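Local coordinates for thermophilic dibenzothiophene desulfurization enzyme C (Paenibacillus sp. A11-2, PDB 5XDC), which probably oxidises dibenzothiophene with reduced flavin (FMNH2) and molecular oxygen, first to the 5-oxide and then to the 5,5-dioxide, as a DszC-family monooxygenase, at residues E23-F28 and A81-S86; L87-G92 and T210-V215; W122-A127 and A186-S191; G161-D166 and V196-D201; L260-G265 and R380-H385. One frame throughout, in Å; residues are numbered along the deposited sequence. Where two conformers were deposited one is given.

Contact 1 (E23-F28 and A81-S86); sequences ELAKTF and ASADAS
A25 and A83 bring helix 16-38 against the end of helix 70-83, and with only methyl groups between them their CA atoms lie just 5.3 Å apart. A83 CB faces the neighbouring helix, 3.7 Å from A25 CB and 3.2 Å from A25 O. Alanine suits both places because a lone methyl lets the two backbones come this close. One turn on, F28 extends the apolar seam with its first side-chain carbon, and the ring then leads away toward I49 of helix 43-52.

D84 begins at CB, 4.1 Å from F28 CB. Its CG stands anti to the backbone N (chi1 -178°), and this torsion takes the chain on to the two carboxylate oxygens, which divide their work. OD1 accepts a hydrogen bond from L87 N in the first turn of the next helix. OD2 forms a salt bridge with R35 NH1, further along helix 16-38. Aspartate suits the N-cap, being short enough to fold forward onto the L87 amide, and its charge probably balances that of R35.

Within helix 16-38, L24 O takes both F28 N and T27 OG1, the latter at 2.7 Å. It also lies 3.3 Å above one face of the F28 ring, offset toward the rim. Close alanine-alanine packing of helices and an aspartate N-cap thus occur side by side here, in the helical N-terminal domain of the acyl-CoA dehydrogenase fold.

Contact 2 (L87-G92 and T210-V215); sequences LGHLFG and TDSGSV. With IND (indole), chain J.
H89 lays one face of its imidazole on the methyl group of T210. T210 CG2 sits 3.6 Å from the ring centroid and 18° off the normal, a CH-pi contact. The threonine's first torsion (chi1 63°) turns CG2 under the ring while OG1 points toward the indole, 3.6 Å from its C2. That same indole carbon is approached by H89 CE1 at 3.3 Å and by S212 OG at 3.2 Å. Beside the histidine, L90 CD2 packs 3.6 Å from T210 O.

Here helix 85-104 of the N-terminal domain meets a loop of the middle domain, and the ligand pocket of this acyl-CoA dehydrogenase-type fold lies at their junction. An alanine in place of H89 would probably leave T210 CG2 without its aromatic cover and open a gap beside the indole C2.

Further out, H89 stacks on Y93, an FMN-binding residue, and meets the H385 ring with the planes nearly perpendicular. T210 OG1 is hydrogen-bonded with M207 O, and S212 OG with S160 OG. A serine suits that spot, being small enough to lie against the ligand and still polar. The loop itself is tied down by backbone hydrogen bonds between T210 and G161 and between G213 and C159.

Contact 3 (W122-A127 and A186-S191); sequences WFLGNA and AALIPS
L188 fills the space between L124 and W122 with its two methyl groups, in the beta-rich middle domain characteristic of the acyl-CoA dehydrogenase fold. Strands 124-127 and 184-190 are not direct neighbours in the sheet. Strand 167-174 runs between them, parallel to the first and antiparallel to the second, which is why L124 CA and L188 CA stay 9.1 Å apart and long side chains must do the bridging.

L188 buries the most surface here. Its CG stands anti to the backbone N (chi1 -172°), extending the forked end toward the other segment. CD1 reaches L124 CD2 at 4.2 Å, while CD2 turns to the ring of W122. Branched leucines suit this place because each can offer a methyl to a partner across an intervening strand. R167 on that strand touches all three residues. Helices cover the cluster as well, with F98 of helix 85-104 against L124, and V101 and W113 against L188.

The segment beyond L124 leads to N126, an FMN-binding residue. Tryptophan suits position 122 because its ring is broad enough to span to L188 while its polar NE1 is met by E120 OE1; on the benzo portion CZ3 lies 4.3 Å from L188 CD2.

Contact 4 (G161-D166 and V196-D201); sequences GSADAD and VQVNGD
V198 pushes both of its methyl groups against the backbone and side chain of S162. Its CG1 is anti to the backbone N (chi1 178°), and this setting spreads the fork across the serine: CG2 lies 3.5 Å from S162 O, and CG1 lies 3.8 Å from S162 OG. A163 adds the apolar side-chain contact, its CB standing 4.4 Å from V198 CG1. Valine suits this place because its branch begins at CB, so both methyls lie close to the strand.

S162 holds its hydroxyl between its own N and carbonyl carbon (chi1 55°). Turned this way, OG lies within hydrogen-bonding reach of C159 O, its main partner, and of D211 O, and the two must share its one proton. Strand 196-198 is an outer strand of a small antiparallel sheet whose middle strand is 215-217, and the loop 161-166 packs against it within the middle domain. One water spans the two segments: it accepts from G200 N at 3.0 Å and gives only a weak bond to S162 OG.

On the strand, Q197 curls back on its neighbour instead of stretching out. Its NE2 donates to V198 O at 3.0 Å, arriving well above the carbonyl plane, 54° out of it. The loop is also anchored through D164, which forms salt bridges with K43, R46 and R50.

Contact 5 (L260-G265 and R380-H385); sequences LGIARG and RDARTH. With IND (indole), chain J.
Two helices of the C-terminal domain pack together where I262 of helix 247-276 meets D381 and A382 of helix 376-385. I262 spreads its two branches over the other helix. CG2 lies 4.1 Å from A382 CB, while CD1, at the end of the longer branch, reaches 4.0 Å from A382 N and also touches D381 CB. A branched isoleucine suits this place because it can fill the space over a small alanine and still reach the backbone N of A382 and CB of D381. V352 of helix 331-363 packs against both I262 and A382. The carboxylate of D381 turns to other business, with OD1 hydrogen-bonded to M207 N.

The end of helix 376-385 lines the ligand pocket. T384 OG1 donates to R380 O at 2.8 Å, and T384 N binds the same oxygen from the opposite face of the carbonyl plane. With the hydroxyl tied back to the helix, CG2 stands anti to the backbone N and lies 4.0 Å from the indole N1. A serine here, lacking that methyl, would probably leave the N1 side of the indole more loosely packed and the ligand freer to shift. H385 adds its ring carbon CD2, 3.7 Å from the indole C8, with N1 of the ligand at the ring edge and in its plane. The two ring nitrogens of H385 are hydrogen-bonded with tyrosine hydroxyls, ND1 with Y259 and NE2 with Y93. R383 NH1 forms a salt bridge with E361 of a second subunit, across the subunit interface. Such helix packing beside a ligand site is typical of the C-terminal helical bundle of the acyl-CoA dehydrogenase fold.

Contacts 1 and 2 share helix 85-104 and lie 14 Å apart between centres. Contact 1 closes first along the chain. Contacts 3 and 4 are nested inside the long loop that contact 2 closes, and they interleave with each other, their centres 10 Å apart in the middle domain. Contact 5 comes last, in the C-terminal bundle, about 26 Å from contact 3 between centres and on the other side of the chain's centre. Contacts 2 and 5 both reach the indole, so the pocket is assembled from residues of all three domains, and helix 85-104, used by contacts 1 and 2, also touches contact 5, where A85 packs on I262.

Contact 1 (E23-F28 and A81-S86)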
# COMPACT_ATOMS: atom_id res chain seq x y z
N GLU B 23 23.16 -14.99 23.18
CA GLU B 23 22.83 -15.65 24.44
C GLU B 23 22.10 -14.70 25.38
O GLU B 23 21.14 -15.10 26.03
CB GLU B 23 24.10 -16.20 25.10
CG GLU B 23 23.84 -16.96 26.39
CD GLU B 23 22.76 -18.02 26.26
OE1 GLU B 23 21.72 -17.92 26.96
OE2 GLU B 23 22.94 -18.94 25.44
N LEU B 24 22.54 -13.44 25.46
CA LEU B 24 21.81 -12.46 26.25
C LEU B 24 20.35 -12.37 25.79
O LEU B 24 19.42 -12.43 26.61
CB LEU B 24 22.48 -11.09 26.17
CG LEU B 24 23.75 -10.88 27.00
CD1 LEU B 24 24.42 -9.60 26.56
CD2 LEU B 24 23.42 -10.81 28.48
N ALA B 25 20.14 -12.24 24.48
CA ALA B 25 18.79 -12.12 23.93
C ALA B 25 17.94 -13.34 24.26
O ALA B 25 16.75 -13.22 24.58
CB ALA B 25 18.89 -11.91 22.42
N LYS B 26 18.53 -14.53 24.17
CA LYS B 26 17.86 -15.76 24.58
C LYS B 26 17.31 -15.64 26.00
O LYS B 26 16.15 -15.96 26.27
CB LYS B 26 18.85 -16.92 24.47
CG LYS B 26 18.24 -18.30 24.40
CD LYS B 26 19.23 -19.34 23.83
CE LYS B 26 19.84 -18.87 22.49
NZ LYS B 26 20.36 -19.95 21.60
N THR B 27 18.15 -15.20 26.95
CA THR B 27 17.68 -15.08 28.32
C THR B 27 16.59 -14.02 28.45
O THR B 27 15.63 -14.19 29.20
CB THR B 27 18.85 -14.78 29.27
OG1 THR B 27 19.34 -13.45 29.07
CG2 THR B 27 19.99 -15.77 29.05
N PHE B 28 16.71 -12.92 27.69
CA PHE B 28 15.73 -11.85 27.82
C PHE B 28 14.35 -12.29 27.33
O PHE B 28 13.33 -11.86 27.88
CB PHE B 28 16.19 -10.61 27.04
CG PHE B 28 17.48 -9.98 27.54
CD1 PHE B 28 17.96 -10.21 28.83
CD2 PHE B 28 18.20 -9.12 26.72
CE1 PHE B 28 19.13 -9.62 29.27
CE2 PHE B 28 19.38 -8.53 27.16
CZ PHE B 28 19.84 -8.78 28.44
N ALA B 81 17.31 -6.36 20.43
CA ALA B 81 16.00 -5.74 20.27
C ALA B 81 14.94 -6.75 19.85
O ALA B 81 13.77 -6.60 20.20
CB ALA B 81 16.07 -4.62 19.23
N SER B 82 15.34 -7.77 19.07
CA SER B 82 14.39 -8.79 18.63
C SER B 82 13.83 -9.58 19.79
O SER B 82 12.73 -10.13 19.68
CB SER B 82 15.06 -9.73 17.62
OG SER B 82 15.93 -10.66 18.25
N ALA B 83 14.56 -9.66 20.90
CA ALA B 83 14.13 -10.34 22.11
C ALA B 83 13.40 -9.42 23.07
O ALA B 83 12.39 -9.81 23.67
CB ALA B 83 15.34 -10.94 22.84
N ASP B 84 13.91 -8.20 23.24
CA ASP B 84 13.37 -7.25 24.21
C ASP B 84 13.69 -5.87 23.66
O ASP B 84 14.85 -5.46 23.66
CB ASP B 84 13.99 -7.48 25.59
CG ASP B 84 13.43 -6.54 26.65
OD1 ASP B 84 13.22 -5.35 26.34
OD2 ASP B 84 13.24 -7.01 27.79
N ALA B 85 12.67 -5.17 23.16
CA ALA B 85 12.92 -3.90 22.49
C ALA B 85 13.44 -2.84 23.44
O ALA B 85 14.20 -1.97 23.02
CB ALA B 85 11.64 -3.41 21.79
N SER B 86 13.02 -2.87 24.71
CA SER B 86 13.52 -1.89 25.67
C SER B 86 15.00 -2.11 25.94
O SER B 86 15.78 -1.15 25.99
CB SER B 86 12.75 -1.98 26.98
OG SER B 86 11.42 -1.48 26.85

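Contact 2 (L87-G92 and T210-V215)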
# COMPACT_ATOMS: atom_id res chain seq x y z
N LEU B 87 15.40 -3.37 26.12
CA LEU B 87 16.81 -3.65 26.34
C LEU B 87 17.63 -3.36 25.08
O LEU B 87 18.74 -2.83 25.18
CB LEU B 87 17.00 -5.08 26.81
CG LEU B 87 16.58 -5.32 28.27
CD1 LEU B 87 16.50 -6.80 28.61
CD2 LEU B 87 17.56 -4.61 29.21
N GLY B 88 17.10 -3.67 23.90
CA GLY B 88 17.78 -3.25 22.68
C GLY B 88 17.95 -1.74 22.59
O GLY B 88 19.01 -1.24 22.23
N HIS B 89 16.89 -1.00 22.92
CA HIS B 89 16.94 0.46 22.96
C HIS B 89 17.98 0.95 23.97
O HIS B 89 18.81 1.80 23.65
CB HIS B 89 15.53 0.96 23.29
CG HIS B 89 15.43 2.40 23.67
ND1 HIS B 89 14.53 3.24 23.08
CD2 HIS B 89 16.03 3.11 24.65
CE1 HIS B 89 14.61 4.44 23.63
NE2 HIS B 89 15.53 4.39 24.58
N LEU B 90 17.97 0.40 25.18
CA LEU B 90 18.92 0.86 26.19
C LEU B 90 20.35 0.59 25.73
O LEU B 90 21.22 1.47 25.82
CB LEU B 90 18.66 0.16 27.53
CG LEU B 90 17.39 0.55 28.28
CD1 LEU B 90 17.14 -0.41 29.41
CD2 LEU B 90 17.52 1.99 28.78
N PHE B 91 20.58 -0.61 25.23
CA PHE B 91 21.88 -1.01 24.70
C PHE B 91 22.29 -0.12 23.52
O PHE B 91 23.39 0.45 23.50
CB PHE B 91 21.78 -2.49 24.34
CG PHE B 91 23.06 -3.12 23.84
CD1 PHE B 91 24.07 -3.47 24.72
CD2 PHE B 91 23.21 -3.43 22.50
CE1 PHE B 91 25.22 -4.07 24.27
CE2 PHE B 91 24.37 -4.04 22.04
CZ PHE B 91 25.37 -4.38 22.93
N GLY B 92 21.38 0.08 22.56
CA GLY B 92 21.69 0.94 21.43
C GLY B 92 21.99 2.38 21.82
O GLY B 92 22.94 2.99 21.32
N THR B 210 12.53 1.43 29.19
CA THR B 210 13.65 2.26 28.77
C THR B 210 13.89 3.44 29.70
O THR B 210 14.82 4.22 29.45
CB THR B 210 13.44 2.78 27.34
OG1 THR B 210 12.28 3.62 27.27
CG2 THR B 210 13.33 1.61 26.35
N ASP B 211 13.09 3.61 30.74
CA ASP B 211 13.21 4.73 31.68
C ASP B 211 13.48 6.06 30.97
O ASP B 211 14.44 6.78 31.25
CB ASP B 211 14.27 4.43 32.72
CG ASP B 211 13.69 3.74 33.92
OD1 ASP B 211 12.91 4.38 34.67
OD2 ASP B 211 14.01 2.56 34.10
N SER B 212 12.57 6.39 30.06
CA SER B 212 12.68 7.57 29.22
C SER B 212 11.88 8.74 29.77
O SER B 212 11.44 9.62 29.01
CB SER B 212 12.27 7.24 27.79
OG SER B 212 13.18 6.32 27.22
N GLY B 213 11.69 8.77 31.08
CA GLY B 213 11.12 9.91 31.74
C GLY B 213 12.06 11.09 31.88
O GLY B 213 13.00 11.24 31.10
N SER B 214 11.82 11.93 32.88
CA SER B 214 12.53 13.19 33.00
C SER B 214 13.63 13.11 34.05
O SER B 214 13.67 12.21 34.90
CB SER B 214 11.55 14.33 33.32
OG SER B 214 10.90 14.10 34.54
N VAL B 215 14.54 14.07 33.96
CA VAL B 215 15.61 14.27 34.94
C VAL B 215 15.58 15.74 35.32
O VAL B 215 15.56 16.61 34.45
CB VAL B 215 16.99 13.88 34.38
CG1 VAL B 215 18.10 14.27 35.38
CG2 VAL B 215 17.05 12.40 34.08
N1 IND J . 10.66 5.78 23.64
C2 IND J . 11.74 5.78 24.43
C3 IND J . 12.30 6.88 24.12
C4 IND J . 12.08 8.88 22.64
C5 IND J . 11.23 9.40 21.66
C6 IND J . 10.07 8.70 21.27
C7 IND J . 9.76 7.48 21.85
C8 IND J . 10.60 6.95 22.82
C9 IND J . 11.78 7.67 23.21

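Contact 3 (W122-A127 and A186-S191)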
# COMPACT_ATOMS: atom_id res chain seq x y z
N TRP B 122 30.52 0.63 32.90
CA TRP B 122 29.60 1.75 32.70
C TRP B 122 28.54 1.44 31.66
O TRP B 122 28.84 0.97 30.56
CB TRP B 122 30.35 3.00 32.27
CG TRP B 122 31.06 3.71 33.37
CD1 TRP B 122 31.15 3.33 34.69
CD2 TRP B 122 31.79 4.92 33.25
NE1 TRP B 122 31.89 4.25 35.39
CE2 TRP B 122 32.29 5.24 34.53
CE3 TRP B 122 32.07 5.78 32.18
CZ2 TRP B 122 33.05 6.39 34.76
CZ3 TRP B 122 32.83 6.92 32.42
CH2 TRP B 122 33.32 7.20 33.70
N PHE B 123 27.30 1.75 32.01
CA PHE B 123 26.14 1.73 31.12
C PHE B 123 25.70 3.19 31.05
O PHE B 123 25.30 3.77 32.07
CB PHE B 123 25.06 0.81 31.71
CG PHE B 123 24.12 0.20 30.70
CD1 PHE B 123 23.65 0.92 29.62
CD2 PHE B 123 23.68 -1.10 30.87
CE1 PHE B 123 22.75 0.34 28.73
CE2 PHE B 123 22.80 -1.68 29.98
CZ PHE B 123 22.35 -0.95 28.91
N LEU B 124 25.84 3.82 29.89
CA LEU B 124 25.64 5.26 29.74
C LEU B 124 24.17 5.59 29.53
O LEU B 124 23.46 4.88 28.81
CB LEU B 124 26.46 5.82 28.57
CG LEU B 124 27.98 5.60 28.59
CD1 LEU B 124 28.61 6.06 27.29
CD2 LEU B 124 28.60 6.34 29.76
N GLY B 125 23.73 6.68 30.16
CA GLY B 125 22.39 7.20 29.98
C GLY B 125 22.39 8.60 29.37
O GLY B 125 23.43 9.25 29.22
N ASN B 126 21.19 9.06 29.00
CA ASN B 126 21.02 10.24 28.17
C ASN B 126 20.08 11.22 28.85
O ASN B 126 18.99 10.83 29.28
CB ASN B 126 20.49 9.81 26.80
CG ASN B 126 20.43 10.94 25.82
OD1 ASN B 126 19.39 11.57 25.66
ND2 ASN B 126 21.55 11.20 25.16
N ALA B 127 20.49 12.49 28.94
CA ALA B 127 19.66 13.53 29.54
C ALA B 127 20.02 14.93 29.07
O ALA B 127 20.56 15.71 29.85
CB ALA B 127 19.76 13.47 31.04
N ALA B 186 27.64 20.33 26.46
CA ALA B 186 27.45 18.92 26.70
C ALA B 186 28.48 18.47 27.71
O ALA B 186 29.59 19.00 27.76
CB ALA B 186 27.58 18.09 25.41
N ALA B 187 28.11 17.48 28.51
CA ALA B 187 29.00 16.97 29.54
C ALA B 187 28.63 15.53 29.86
O ALA B 187 27.52 15.07 29.57
CB ALA B 187 28.95 17.83 30.81
N LEU B 188 29.57 14.83 30.48
CA LEU B 188 29.37 13.45 30.92
C LEU B 188 29.59 13.44 32.43
O LEU B 188 30.73 13.66 32.88
CB LEU B 188 30.32 12.49 30.21
CG LEU B 188 30.05 11.01 30.46
CD1 LEU B 188 28.82 10.55 29.74
CD2 LEU B 188 31.22 10.16 30.02
N ILE B 189 28.53 13.20 33.20
CA ILE B 189 28.59 13.40 34.65
C ILE B 189 28.02 12.19 35.36
O ILE B 189 27.19 11.44 34.81
CB ILE B 189 27.85 14.69 35.08
CG1 ILE B 189 26.34 14.60 34.83
CG2 ILE B 189 28.45 15.88 34.39
CD1 ILE B 189 25.54 15.69 35.51
N PRO B 190 28.43 11.96 36.61
CA PRO B 190 27.79 10.91 37.42
C PRO B 190 26.31 11.19 37.63
O PRO B 190 25.90 12.34 37.79
CB PRO B 190 28.57 10.96 38.75
CG PRO B 190 29.80 11.73 38.48
CD PRO B 190 29.49 12.66 37.36
N SER B 191 25.51 10.13 37.65
CA SER B 191 24.08 10.29 37.85
C SER B 191 23.74 10.63 39.30
O SER B 191 22.63 11.09 39.56
CB SER B 191 23.33 9.03 37.42
OG SER B 191 23.76 7.89 38.14

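Contact 4 (G161-D166 and V196-D201)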
# COMPACT_ATOMS: atom_id res chain seq x y z
N GLY B 161 17.19 5.83 29.21
CA GLY B 161 18.19 5.12 29.96
C GLY B 161 18.75 5.90 31.13
O GLY B 161 19.87 5.64 31.57
N SER B 162 17.97 6.84 31.67
CA SER B 162 18.49 7.70 32.72
C SER B 162 18.51 7.05 34.09
O SER B 162 19.14 7.59 35.00
CB SER B 162 17.66 9.00 32.78
OG SER B 162 16.29 8.75 32.94
N ALA B 163 17.87 5.90 34.26
CA ALA B 163 17.89 5.20 35.54
C ALA B 163 19.01 4.18 35.53
O ALA B 163 19.30 3.57 34.49
CB ALA B 163 16.56 4.48 35.80
N ASP B 164 19.64 3.98 36.69
CA ASP B 164 20.72 3.00 36.81
C ASP B 164 21.87 3.29 35.84
O ASP B 164 22.58 2.39 35.40
CB ASP B 164 20.18 1.58 36.59
CG ASP B 164 21.23 0.49 36.80
OD1 ASP B 164 21.92 0.51 37.85
OD2 ASP B 164 21.36 -0.39 35.92
N ALA B 165 22.07 4.56 35.50
CA ALA B 165 23.13 4.97 34.58
C ALA B 165 24.39 5.34 35.35
O ALA B 165 24.33 6.14 36.29
CB ALA B 165 22.68 6.18 33.75
N ASP B 166 25.52 4.76 34.94
CA ASP B 166 26.77 5.12 35.61
C ASP B 166 27.21 6.54 35.30
O ASP B 166 27.82 7.20 36.15
CB ASP B 166 27.86 4.12 35.21
CG ASP B 166 27.50 2.72 35.62
OD1 ASP B 166 27.75 2.38 36.79
OD2 ASP B 166 26.93 1.96 34.82
N VAL B 196 21.10 16.16 40.95
CA VAL B 196 20.50 15.36 39.88
C VAL B 196 19.40 14.49 40.48
O VAL B 196 19.65 13.71 41.40
CB VAL B 196 21.55 14.50 39.17
CG1 VAL B 196 20.87 13.56 38.14
CG2 VAL B 196 22.59 15.38 38.47
N GLN B 197 18.19 14.61 39.93
CA GLN B 197 17.08 13.76 40.36
C GLN B 197 16.50 13.07 39.14
O GLN B 197 15.94 13.74 38.26
CB GLN B 197 16.01 14.56 41.10
CG GLN B 197 14.81 13.73 41.54
CD GLN B 197 15.17 12.65 42.53
OE1 GLN B 197 15.73 12.92 43.60
NE2 GLN B 197 14.84 11.40 42.19
N VAL B 198 16.67 11.76 39.07
CA VAL B 198 16.04 10.94 38.04
C VAL B 198 14.61 10.68 38.49
O VAL B 198 14.39 10.09 39.55
CB VAL B 198 16.81 9.63 37.83
CG1 VAL B 198 16.12 8.76 36.78
CG2 VAL B 198 18.25 9.93 37.44
N ASN B 199 13.63 11.11 37.69
CA ASN B 199 12.27 11.19 38.21
C ASN B 199 11.45 9.91 38.07
O ASN B 199 10.44 9.77 38.77
CB ASN B 199 11.52 12.34 37.56
CG ASN B 199 12.06 13.68 37.99
OD1 ASN B 199 12.34 13.89 39.17
ND2 ASN B 199 12.25 14.58 37.04
N GLY B 200 11.83 8.97 37.21
CA GLY B 200 11.08 7.73 37.11
C GLY B 200 9.66 7.85 36.58
O GLY B 200 8.85 6.95 36.79
N ASP B 201 9.36 8.93 35.85
CA ASP B 201 8.01 9.23 35.37
C ASP B 201 7.83 8.75 33.93
O ASP B 201 7.65 9.53 32.99
CB ASP B 201 7.75 10.72 35.47
CG ASP B 201 8.86 11.55 34.82
OD1 ASP B 201 10.02 11.11 34.84
OD2 ASP B 201 8.59 12.64 34.28
O HOH W 1 13.36 9.48 34.66

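Contact 5 (L260-G265 and R380-H385)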
# COMPACT_ATOMS: atom_id res chain seq x y z
N LEU B 260 14.45 -3.00 12.67
CA LEU B 260 14.67 -4.29 12.01
C LEU B 260 14.67 -5.44 13.01
O LEU B 260 14.17 -6.53 12.72
CB LEU B 260 15.99 -4.26 11.24
CG LEU B 260 16.06 -3.24 10.11
CD1 LEU B 260 17.48 -3.19 9.55
CD2 LEU B 260 15.08 -3.60 9.01
N GLY B 261 15.22 -5.23 14.21
CA GLY B 261 15.20 -6.28 15.21
C GLY B 261 13.79 -6.60 15.68
O GLY B 261 13.42 -7.78 15.80
N ILE B 262 12.99 -5.58 15.95
CA ILE B 262 11.60 -5.81 16.35
C ILE B 262 10.87 -6.57 15.25
O ILE B 262 10.13 -7.52 15.52
CB ILE B 262 10.90 -4.48 16.68
CG1 ILE B 262 11.50 -3.86 17.94
CG2 ILE B 262 9.40 -4.70 16.85
CD1 ILE B 262 11.08 -2.43 18.16
N ALA B 263 11.09 -6.16 13.99
CA ALA B 263 10.44 -6.81 12.86
C ALA B 263 10.79 -8.29 12.78
O ALA B 263 9.93 -9.14 12.55
CB ALA B 263 10.81 -6.10 11.56
N ARG B 264 12.08 -8.61 12.93
CA ARG B 264 12.50 -10.01 12.87
C ARG B 264 11.93 -10.80 14.04
O ARG B 264 11.42 -11.91 13.86
CB ARG B 264 14.03 -10.11 12.84
CG ARG B 264 14.53 -11.55 12.87
CD ARG B 264 15.97 -11.69 12.38
NE ARG B 264 16.09 -11.55 10.92
CZ ARG B 264 15.86 -12.52 10.04
NH1 ARG B 264 15.50 -13.73 10.45
NH2 ARG B 264 16.00 -12.28 8.74
N GLY B 265 11.96 -10.22 15.25
CA GLY B 265 11.40 -10.92 16.39
C GLY B 265 9.91 -11.17 16.24
O GLY B 265 9.41 -12.25 16.57
N ARG B 380 3.43 -2.36 19.82
CA ARG B 380 3.51 -1.26 20.79
C ARG B 380 4.92 -0.67 20.85
O ARG B 380 5.09 0.55 20.87
CB ARG B 380 3.07 -1.75 22.17
CG ARG B 380 1.57 -1.96 22.30
CD ARG B 380 1.16 -2.18 23.74
NE ARG B 380 1.47 -3.52 24.22
CZ ARG B 380 2.47 -3.84 25.04
NH1 ARG B 380 3.31 -2.92 25.48
NH2 ARG B 380 2.64 -5.09 25.41
N ASP B 381 5.93 -1.53 20.88
CA ASP B 381 7.31 -1.06 20.95
C ASP B 381 7.69 -0.28 19.71
O ASP B 381 8.21 0.84 19.79
CB ASP B 381 8.25 -2.25 21.14
CG ASP B 381 8.14 -2.87 22.52
OD1 ASP B 381 7.70 -2.18 23.47
OD2 ASP B 381 8.51 -4.05 22.66
N ALA B 382 7.41 -0.85 18.54
CA ALA B 382 7.73 -0.18 17.29
C ALA B 382 6.92 1.09 17.12
O ALA B 382 7.46 2.12 16.71
CB ALA B 382 7.50 -1.13 16.12
N ARG B 383 5.61 1.02 17.39
CA ARG B 383 4.77 2.20 17.18
C ARG B 383 5.23 3.36 18.05
O ARG B 383 5.16 4.53 17.64
CB ARG B 383 3.29 1.86 17.46
CG ARG B 383 2.30 3.02 17.31
CD ARG B 383 2.14 3.48 15.88
NE ARG B 383 3.33 4.17 15.40
CZ ARG B 383 3.50 4.61 14.16
NH1 ARG B 383 2.52 4.50 13.27
NH2 ARG B 383 4.65 5.17 13.80
N THR B 384 5.70 3.06 19.26
CA THR B 384 6.21 4.10 20.16
C THR B 384 7.49 4.72 19.61
O THR B 384 7.57 5.94 19.40
CB THR B 384 6.43 3.51 21.56
OG1 THR B 384 5.19 3.06 22.11
CG2 THR B 384 7.01 4.54 22.52
N HIS B 385 8.53 3.91 19.38
CA HIS B 385 9.81 4.54 19.11
C HIS B 385 9.92 5.11 17.70
O HIS B 385 10.67 6.07 17.50
CB HIS B 385 10.98 3.60 19.35
CG HIS B 385 12.26 4.35 19.45
ND1 HIS B 385 13.09 4.51 18.37
CD2 HIS B 385 12.77 5.12 20.44
CE1 HIS B 385 14.11 5.29 18.71
NE2 HIS B 385 13.93 5.67 19.97
N1 IND J . 10.66 5.78 23.64
C2 IND J . 11.74 5.78 24.43
C3 IND J . 12.30 6.88 24.12
C4 IND J . 12.08 8.88 22.64
C5 IND J . 11.23 9.40 21.66
C6 IND J . 10.07 8.70 21.27
C7 IND J . 9.76 7.48 21.85
C8 IND J . 10.60 6.95 22.82
C9 IND J . 11.78 7.67 23.21